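Local structure of glucosidase (Croceicoccus marinus, 5Z3K) at residues A[84-89]-A[131-136]. The protein probably hydrolyses O-glycosidic bonds as a beta-glucosidase of glycoside hydrolase family 39. Numbering follows the deposited sequence.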
loop_
_atom_site.group_PDB
_atom_site.type_symbol
_atom_site.label_atom_id
_atom_site.label_comp_id
_atom_site.label_asym_id
_atom_site.label_seq_id
_atom_site.Cartn_x
_atom_site.Cartn_y
_atom_site.Cartn_z
ATOM N N ALA A 84 -28.249 4.909 -16.793
ATOM C CA ALA A 84 -28.964 5.693 -15.792
ATOM C C ALA A 84 -29.223 4.906 -14.511
ATOM O O ALA A 84 -29.548 5.514 -13.489
ATOM C CB ALA A 84 -30.283 6.207 -16.372
ATOM N N SER A 85 -29.087 3.574 -14.536
ATOM C CA SER A 85 -29.301 2.765 -13.339
ATOM C C SER A 85 -28.093 2.748 -12.409
ATOM O O SER A 85 -28.196 2.206 -11.300
ATOM C CB SER A 85 -29.649 1.315 -13.716
ATOM O OG SER A 85 -30.825 1.237 -14.513
ATOM N N TYR A 86 -26.970 3.318 -12.835
ATOM C CA TYR A 86 -25.711 3.273 -12.104
ATOM C C TYR A 86 -25.426 4.626 -11.468
ATOM O O TYR A 86 -25.853 5.666 -11.970
ATOM C CB TYR A 86 -24.557 2.891 -13.032
ATOM C CG TYR A 86 -24.665 1.487 -13.565
ATOM C CD1 TYR A 86 -25.577 1.173 -14.571
ATOM C CD2 TYR A 86 -23.873 0.466 -13.054
ATOM C CE1 TYR A 86 -25.691 -0.121 -15.060
ATOM C CE2 TYR A 86 -23.978 -0.837 -13.541
ATOM C CZ TYR A 86 -24.898 -1.116 -14.540
ATOM O OH TYR A 86 -25.016 -2.400 -15.024
ATOM N N ASN A 87 -24.689 4.603 -10.361
ATOM C CA ASN A 87 -24.365 5.809 -9.594
ATOM C C ASN A 87 -22.846 5.955 -9.629
ATOM O O ASN A 87 -22.141 5.520 -8.711
ATOM C CB ASN A 87 -24.937 5.699 -8.151
ATOM C CG ASN A 87 -24.498 6.834 -7.238
ATOM O OD1 ASN A 87 -24.117 7.915 -7.695
ATOM N ND2 ASN A 87 -24.541 6.581 -5.931
ATOM N N PHE A 88 -22.342 6.542 -10.718
ATOM C CA PHE A 88 -20.906 6.633 -10.967
ATOM C C PHE A 88 -20.286 7.960 -10.532
ATOM O O PHE A 88 -19.056 8.067 -10.523
ATOM C CB PHE A 88 -20.601 6.432 -12.461
ATOM C CG PHE A 88 -20.813 5.019 -12.976
ATOM C CD1 PHE A 88 -20.250 3.920 -12.337
ATOM C CD2 PHE A 88 -21.540 4.803 -14.138
ATOM C CE1 PHE A 88 -20.422 2.625 -12.842
ATOM C CE2 PHE A 88 -21.715 3.504 -14.654
ATOM C CZ PHE A 88 -21.159 2.417 -13.997
ATOM N N ALA A 89 -21.085 8.960 -10.161
ATOM C CA ALA A 89 -20.580 10.331 -10.114
ATOM C C ALA A 89 -19.386 10.466 -9.175
ATOM O O ALA A 89 -18.322 10.953 -9.576
ATOM C CB ALA A 89 -21.691 11.301 -9.710
ATOM N N GLU A 131 -20.018 -6.366 -14.678
ATOM C CA GLU A 131 -19.423 -6.249 -16.005
ATOM C C GLU A 131 -19.557 -4.828 -16.546
ATOM O O GLU A 131 -18.608 -4.284 -17.122
ATOM C CB GLU A 131 -20.060 -7.262 -16.959
ATOM C CG GLU A 131 -19.566 -7.170 -18.401
ATOM C CD GLU A 131 -20.207 -8.209 -19.308
ATOM O OE1 GLU A 131 -20.947 -9.076 -18.797
ATOM O OE2 GLU A 131 -19.972 -8.153 -20.534
ATOM N N ASN A 132 -20.719 -4.197 -16.359
ATOM C CA ASN A 132 -20.888 -2.841 -16.872
ATOM C C ASN A 132 -20.191 -1.793 -16.021
ATOM O O ASN A 132 -19.870 -0.716 -16.534
ATOM C CB ASN A 132 -22.374 -2.501 -17.012
ATOM C CG ASN A 132 -23.010 -3.196 -18.205
ATOM O OD1 ASN A 132 -22.312 -3.614 -19.138
ATOM N ND2 ASN A 132 -24.334 -3.338 -18.176
ATOM N N ILE A 133 -19.966 -2.061 -14.732
ATOM C CA ILE A 133 -19.078 -1.192 -13.967
ATOM C C ILE A 133 -17.683 -1.243 -14.567
ATOM O O ILE A 133 -17.019 -0.211 -14.742
ATOM C CB ILE A 133 -19.079 -1.595 -12.479
ATOM C CG1 ILE A 133 -20.428 -1.240 -11.848
ATOM C CG2 ILE A 133 -17.910 -0.937 -11.727
ATOM C CD1 ILE A 133 -20.713 -1.966 -10.571
ATOM N N VAL A 134 -17.226 -2.446 -14.922
ATOM C CA VAL A 134 -15.909 -2.585 -15.527
ATOM C C VAL A 134 -15.876 -1.895 -16.883
ATOM O O VAL A 134 -14.917 -1.190 -17.211
ATOM C CB VAL A 134 -15.520 -4.073 -15.631
ATOM C CG1 VAL A 134 -14.193 -4.239 -16.364
ATOM C CG2 VAL A 134 -15.438 -4.706 -14.241
ATOM N N ARG A 135 -16.926 -2.083 -17.689
ATOM C CA ARG A 135 -16.979 -1.439 -18.997
ATOM C C ARG A 135 -17.021 0.077 -18.870
ATOM O O ARG A 135 -16.496 0.788 -19.732
ATOM C CB ARG A 135 -18.200 -1.934 -19.773
ATOM C CG ARG A 135 -18.036 -3.327 -20.341
ATOM C CD ARG A 135 -19.221 -3.747 -21.219
ATOM N NE ARG A 135 -19.051 -5.134 -21.644
ATOM C CZ ARG A 135 -18.167 -5.531 -22.557
ATOM N NH1 ARG A 135 -17.394 -4.640 -23.170
ATOM N NH2 ARG A 135 -18.057 -6.816 -22.864
ATOM N N HIS A 136 -17.651 0.585 -17.814
ATOM C CA HIS A 136 -17.660 2.027 -17.598
ATOM C C HIS A 136 -16.253 2.559 -17.339
ATOM O O HIS A 136 -15.897 3.643 -17.818
ATOM C CB HIS A 136 -18.598 2.371 -16.441
ATOM C CG HIS A 136 -18.599 3.814 -16.071
ATOM N ND1 HIS A 136 -19.276 4.774 -16.798
ATOM C CD2 HIS A 136 -18.008 4.467 -15.042
ATOM C CE1 HIS A 136 -19.100 5.955 -16.233
ATOM N NE2 HIS A 136 -18.330 5.797 -15.169
#
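N132 opens the contact on helix 123-138: its CB lies 3.3 Å from Y86 OH, the two side chains crossing at about a right angle. The phenol OH and N132 ND2 both hydrogen-bond to the carbonyl oxygen of P80, so one backbone acceptor holds both polar ends. The next residue, I133, sets CG1 at the rims of two rings, 4.0 Å from Y86 CE2 and 4.0 Å from F88 CE1, near the plane of each. H136 carries the ring stack. A chi1 of 176°, which turns CG away from the backbone N, carries the imidazole out from the helix to lie face-to-face on F88, centroids 3.5 Å apart and planes 3° from parallel. Y86 CB lies over the rim of the opposite face of F88, so the phenyl ring is held between it and the imidazole. Hydrogen bonds between H136 ND1 and W141 O and between H136 NE2 and D92 OD1 fix the imidazole's rotation. Exchanging F88 for an alanine would probably strip the imidazole of its stacking partner and open a gap beside I133 CG1. The arrangement is plain packing in a (beta/alpha)8 TIM barrel: the loop leading into helix 89-100 is pinned to the next barrel helix, 123-138.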